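Side-chain contacts in voltage-sensor containing phosphatase (Ciona intestinalis, PDB 3V0D), which probably dephosphorylates membrane phosphoinositides under the control of a voltage sensor, through a PTEN-like catalytic domain joined to a C2 domain: residues A[264-267]-A[268-272]; A[309-312]-A[313-316]. The protein carries 1 engineered substitution. One frame throughout, in Å; residues are numbered along the deposited sequence.

Contact 1 (A[264-267]-A[268-272]); sequences PVLA and GDIKV
Two torsions of Ile270 direct its tip at Leu266: chi1 (-56°) sets CG1 anti to the carbonyl carbon, and chi2 (-60°) folds the chain back, so that CD1 comes within 3.9 Å of Leu266 CB. This apolar touch lies inside the bend where a loop of the PTEN-type C2 beta-sandwich turns into strand 269-276. Leu266 meets it with the root of its side chain, while both residues also rest on Ile227 of strand 223-229. Two branched aliphatic residues suit this buried place because they fill it without needing polar partners. Ile270 CD1 also approaches the carbonyl oxygen Ala267 O, at 4.0 Å. Gly268, with phi at 89°, takes backbone angles that suit a residue with no side chain, because the carbonyl of Ala267 crowds the position where one would start; its N bonds to Thr296 OG1. Asp269 OD2 takes bonds from Tyr181 of helix 176-191 and Asn295 of strand 290-295, and its OD1 one from the backbone N of Leu100, at the start of helix 100-115, consistent with a role in the interface between the phosphatase and C2 parts. Near the apex of the bend, flanking Gly268, a water stands within hydrogen-bonding distance of both carbonyl oxygens, 2.7 Å from Ala267 O and 2.9 Å from Asp269 O.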
ATOM      1  N   PRO A 264      12.608 -19.991  -2.395  1.00 19.06           N
ATOM      2  CA  PRO A 264      12.089 -20.435  -3.687  1.00 20.14           C
ATOM      3  C   PRO A 264      12.167 -19.295  -4.695  1.00 19.28           C
ATOM      4  O   PRO A 264      12.407 -18.130  -4.343  1.00 19.95           O
ATOM      5  CB  PRO A 264      10.622 -20.766  -3.368  1.00 21.49           C
ATOM      6  CG  PRO A 264      10.282 -19.842  -2.262  1.00 21.80           C
ATOM      7  CD  PRO A 264      11.533 -19.781  -1.418  1.00 20.33           C
ATOM      8  N   VAL A 265      11.989 -19.644  -5.966  1.00 20.36           N
ATOM      9  CA  VAL A 265      11.879 -18.617  -7.003  1.00 20.47           C
ATOM     10  C   VAL A 265      10.706 -17.670  -6.695  1.00 19.55           C
ATOM     11  O   VAL A 265       9.592 -18.123  -6.405  1.00 20.82           O
ATOM     12  CB  VAL A 265      11.714 -19.259  -8.387  1.00 22.03           C
ATOM     13  CG1 VAL A 265      11.571 -18.181  -9.452  1.00 24.01           C
ATOM     14  CG2 VAL A 265      12.907 -20.177  -8.727  1.00 24.68           C
ATOM     15  N   LEU A 266      10.997 -16.373  -6.735  1.00 18.62           N
ATOM     16  CA  LEU A 266      10.029 -15.298  -6.465  1.00 18.04           C
ATOM     17  C   LEU A 266       9.768 -14.557  -7.766  1.00 17.83           C
ATOM     18  O   LEU A 266      10.682 -14.275  -8.534  1.00 18.67           O
ATOM     19  CB  LEU A 266      10.627 -14.298  -5.469  1.00 18.12           C
ATOM     20  CG  LEU A 266      11.101 -14.877  -4.136  1.00 18.27           C
ATOM     21  CD1 LEU A 266      11.724 -13.768  -3.328  1.00 18.66           C
ATOM     22  CD2 LEU A 266      10.006 -15.598  -3.364  1.00 19.44           C
ATOM     23  N   ALA A 267       8.509 -14.214  -7.984  1.00 18.01           N
ATOM     24  CA  ALA A 267       8.141 -13.389  -9.128  1.00 18.52           C
ATOM     25  C   ALA A 267       6.927 -12.566  -8.723  1.00 18.93           C
ATOM     26  O   ALA A 267       6.069 -13.031  -7.970  1.00 21.45           O
ATOM     27  CB  ALA A 267       7.817 -14.273 -10.332  1.00 21.15           C
ATOM     28  N   GLY A 268       6.886 -11.333  -9.188  1.00 17.78           N
ATOM     29  CA  GLY A 268       5.732 -10.481  -8.941  1.00 17.21           C
ATOM     30  C   GLY A 268       5.851  -9.689  -7.651  1.00 16.29           C
ATOM     31  O   GLY A 268       6.931  -9.238  -7.273  1.00 16.17           O
ATOM     32  N   ASP A 269       4.725  -9.490  -6.987  1.00 15.64           N
ATOM     33  CA  ASP A 269       4.680  -8.633  -5.795  1.00 15.42           C
ATOM     34  C   ASP A 269       5.009  -9.480  -4.575  1.00 15.70           C
ATOM     35  O   ASP A 269       4.359 -10.500  -4.314  1.00 17.75           O
ATOM     36  CB  ASP A 269       3.323  -7.972  -5.718  1.00 16.38           C
ATOM     37  CG  ASP A 269       3.093  -7.059  -6.896  1.00 17.17           C
ATOM     38  OD1 ASP A 269       2.285  -7.417  -7.764  1.00 19.70           O
ATOM     39  OD2 ASP A 269       3.839  -6.062  -6.995  1.00 18.37           O
ATOM     40  N   ILE A 270       6.043  -9.073  -3.855  1.00 14.62           N
ATOM     41  CA  ILE A 270       6.566  -9.816  -2.723  1.00 14.56           C
ATOM     42  C   ILE A 270       6.427  -8.946  -1.489  1.00 14.47           C
ATOM     43  O   ILE A 270       6.768  -7.753  -1.518  1.00 14.92           O
ATOM     44  CB  ILE A 270       8.049 -10.191  -2.973  1.00 15.38           C
ATOM     45  CG1 ILE A 270       8.215 -10.987  -4.290  1.00 17.34           C
ATOM     46  CG2 ILE A 270       8.652 -10.946  -1.792  1.00 16.03           C
ATOM     47  CD1 ILE A 270       7.457 -12.290  -4.340  1.00 19.48           C
ATOM     48  N   LYS A 271       5.945  -9.541  -0.410  1.00 14.17           N
ATOM     49  CA  LYS A 271       5.818  -8.873   0.877  1.00 14.30           C
ATOM     50  C   LYS A 271       6.802  -9.520   1.837  1.00 14.20           C
ATOM     51  O   LYS A 271       6.874 -10.752   1.927  1.00 14.81           O
ATOM     52  CB  LYS A 271       4.395  -9.063   1.379  1.00 15.45           C
ATOM     53  CG  LYS A 271       4.075  -8.385   2.681  1.00 16.27           C
ATOM     54  CD  LYS A 271       2.663  -8.775   3.166  1.00 16.78           C
ATOM     55  CE  LYS A 271       2.254  -8.025   4.382  1.00 17.17           C
ATOM     56  NZ  LYS A 271       0.912  -8.426   4.785  1.00 18.01           N
ATOM     57  N   VAL A 272       7.552  -8.701   2.558  1.00 13.94           N
ATOM     58  CA  VAL A 272       8.570  -9.189   3.480  1.00 14.40           C
ATOM     59  C   VAL A 272       8.239  -8.609   4.840  1.00 13.74           C
ATOM     60  O   VAL A 272       8.132  -7.382   4.993  1.00 14.72           O
ATOM     61  CB  VAL A 272       9.974  -8.757   3.029  1.00 15.05           C
ATOM     62  CG1 VAL A 272      11.020  -9.359   3.933  1.00 16.80           C
ATOM     63  CG2 VAL A 272      10.217  -9.174   1.572  1.00 16.57           C
TER
HETATM   64  O   HOH W   1       4.253 -12.887  -5.923  1.00 23.71           O

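Contact 2 (A[309-312]-A[313-316])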
ATOM      1  N   GLU A 309      12.301   5.823   5.793  1.00 19.61           N
ATOM      2  CA  GLU A 309      11.044   6.389   5.299  1.00 20.48           C
ATOM      3  C   GLU A 309      10.354   5.501   4.270  1.00 18.99           C
ATOM      4  O   GLU A 309       9.195   5.722   3.948  1.00 20.25           O
ATOM      5  CB  GLU A 309      11.370   7.733   4.640  0.52 21.80           C
ATOM      6  CG  GLU A 309      11.877   8.823   5.581  0.52 24.44           C
ATOM      7  CD  GLU A 309      13.228   8.558   6.290  0.52 24.44           C
ATOM      8  OE1 GLU A 309      13.280   8.952   7.499  0.52 23.64           O
ATOM      9  OE2 GLU A 309      14.209   8.017   5.661  0.52 21.48           O
ATOM     10  N   GLU A 310      11.101   4.541   3.742  1.00 17.96           N
ATOM     11  CA  GLU A 310      10.616   3.626   2.703  0.70 17.24           C
ATOM     12  C   GLU A 310      10.155   2.284   3.225  1.00 16.25           C
ATOM     13  O   GLU A 310       9.791   1.420   2.440  1.00 16.53           O
ATOM     14  CB  GLU A 310      11.714   3.378   1.676  0.70 17.88           C
ATOM     15  CG  GLU A 310      12.052   4.545   0.773  0.70 20.14           C
ATOM     16  CD  GLU A 310      13.224   4.191  -0.096  0.70 22.26           C
ATOM     17  OE1 GLU A 310      13.020   3.958  -1.305  0.70 24.62           O
ATOM     18  OE2 GLU A 310      14.351   4.103   0.434  0.70 21.55           O
ATOM     19  N   ILE A 311      10.152   2.108   4.547  1.00 16.04           N
ATOM     20  CA  ILE A 311       9.762   0.835   5.165  1.00 15.94           C
ATOM     21  C   ILE A 311       8.466   1.056   5.954  1.00 14.90           C
ATOM     22  O   ILE A 311       8.310   2.096   6.600  1.00 16.20           O
ATOM     23  CB  ILE A 311      10.896   0.331   6.092  1.00 15.67           C
ATOM     24  CG1 ILE A 311      12.185   0.150   5.302  1.00 17.10           C
ATOM     25  CG2 ILE A 311      10.496  -0.988   6.792  1.00 16.04           C
ATOM     26  CD1 ILE A 311      13.457  -0.004   6.163  1.00 18.44           C
ATOM     27  N   ASP A 312       7.545   0.092   5.890  1.00 14.75           N
ATOM     28  CA  ASP A 312       6.266   0.236   6.559  1.00 14.50           C
ATOM     29  C   ASP A 312       6.422  -0.018   8.042  1.00 14.57           C
ATOM     30  O   ASP A 312       6.776  -1.112   8.498  1.00 14.63           O
ATOM     31  CB  ASP A 312       5.220  -0.712   5.959  1.00 14.31           C
ATOM     32  CG  ASP A 312       5.018  -0.495   4.459  1.00 14.16           C
ATOM     33  OD1 ASP A 312       4.735  -1.476   3.754  1.00 14.43           O
ATOM     34  OD2 ASP A 312       5.096   0.676   4.022  1.00 16.08           O
ATOM     35  N   ASN A 313       6.089   1.049   8.777  1.00 15.04           N
ATOM     36  CA  ASN A 313       6.026   1.221  10.243  1.00 15.62           C
ATOM     37  C   ASN A 313       7.128   2.194  10.705  1.00 16.45           C
ATOM     38  O   ASN A 313       6.822   3.199  11.354  1.00 17.35           O
ATOM     39  CB  ASN A 313       5.971  -0.067  11.083  1.00 15.53           C
ATOM     40  CG  ASN A 313       4.685  -0.859  10.847  1.00 15.25           C
ATOM     41  OD1 ASN A 313       3.659  -0.311  10.419  1.00 16.26           O
ATOM     42  ND2 ASN A 313       4.727  -2.141  11.186  1.00 15.75           N
ATOM     43  N   PRO A 314       8.406   1.968  10.322  1.00 16.53           N
ATOM     44  CA  PRO A 314       9.438   2.974  10.603  1.00 17.50           C
ATOM     45  C   PRO A 314       9.186   4.279   9.841  1.00 19.08           C
ATOM     46  O   PRO A 314       9.764   5.303  10.206  1.00 20.55           O
ATOM     47  CB  PRO A 314      10.724   2.307  10.094  1.00 17.82           C
ATOM     48  CG  PRO A 314      10.448   0.827  10.172  1.00 17.15           C
ATOM     49  CD  PRO A 314       8.998   0.766   9.704  1.00 16.51           C
ATOM     50  N   HIS A 315       8.314   4.262   8.833  1.00 19.57           N
ATOM     51  CA  HIS A 315       7.952   5.482   8.104  1.00 20.61           C
ATOM     52  C   HIS A 315       7.254   6.506   9.005  1.00 20.99           C
ATOM     53  O   HIS A 315       7.245   7.691   8.665  1.00 22.93           O
ATOM     54  CB  HIS A 315       7.114   5.153   6.859  1.00 21.67           C
ATOM     55  CG  HIS A 315       5.686   4.824   7.146  1.00 20.50           C
ATOM     56  ND1 HIS A 315       5.296   3.637   7.733  1.00 19.49           N
ATOM     57  CD2 HIS A 315       4.544   5.514   6.890  1.00 21.07           C
ATOM     58  CE1 HIS A 315       3.978   3.630   7.853  1.00 20.47           C
ATOM     59  NE2 HIS A 315       3.495   4.752   7.341  1.00 22.00           N
ATOM     60  N   LYS A 316       6.697   6.082  10.140  1.00 20.42           N
ATOM     61  CA  LYS A 316       6.022   6.991  11.074  1.00 21.01           C
ATOM     62  C   LYS A 316       7.018   7.567  12.072  1.00 21.57           C
ATOM     63  O   LYS A 316       7.716   6.824  12.772  1.00 21.35           O
ATOM     64  CB  LYS A 316       4.884   6.282  11.805  1.00 22.09           C
ATOM     65  CG  LYS A 316       3.734   5.863  10.898  1.00 24.38           C
ATOM     66  CD  LYS A 316       2.503   5.504  11.738  1.00 27.59           C
ATOM     67  CE  LYS A 316       1.278   5.232  10.893  1.00 30.73           C
ATOM     68  NZ  LYS A 316       0.154   4.913  11.814  1.00 35.47           N
TER
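The amide N of Asn313 donates to His315 ND1 over 2.9 Å, a nearly straight bond (164°) whose donor lies almost in the imidazole plane. A little further round, the backbone N of His315 reaches back to Ile311 O at 3.1 Å, weakly because the angle is only 128°. With chi1 at 77°, His315 CG sits between the backbone N and the carbonyl carbon, which curls the ring back over its own turn; accepting at ND1 probably leaves a neutral ring protonated at NE2. Lys316 CG lies over one face of the ring, offset toward its rim. Residues 313-316 form a type I beta turn, closed by Lys316 N to Asn313 O at 3.1 Å. Proline suits its second position, where its ring already holds phi at the value such a turn uses. Asn313, the first residue, has a positive phi, which asparagine accepts more readily than most residues. On the apolar side, Ile311 CG2 lies 3.7 Å from Pro314 CD, and both side chains rest on Phe290. Asn313 is fixed by Tyr285 N at OD1 and Pro289 O at ND2. Asp312 joins Tyr291 through its backbone and Ser177 through OD1, so the residue just before the turn links strand 290-295 to helix 176-191.

How the contacts relate
Along the chain, contact 1 precedes contact 2; they neither nest nor cross. Contact 1 rounds off the connection from strand 255-260, in the five-stranded sheet, to strand 269-276, in the four-stranded one. Contact 2 lies in the long excursion between strands 303-307 and 328-335, neighbours in the five-stranded sheet. The centres are 20 Å apart and the nearest atoms about 7 Å, without touching. Strand 290-295 is common to their surroundings, meeting Ile270 through Phe294 and Asp312 through Tyr291. Helix 176-191 is the second shared element: it offers Tyr181 to Asp269 and Ser177 to Asp312.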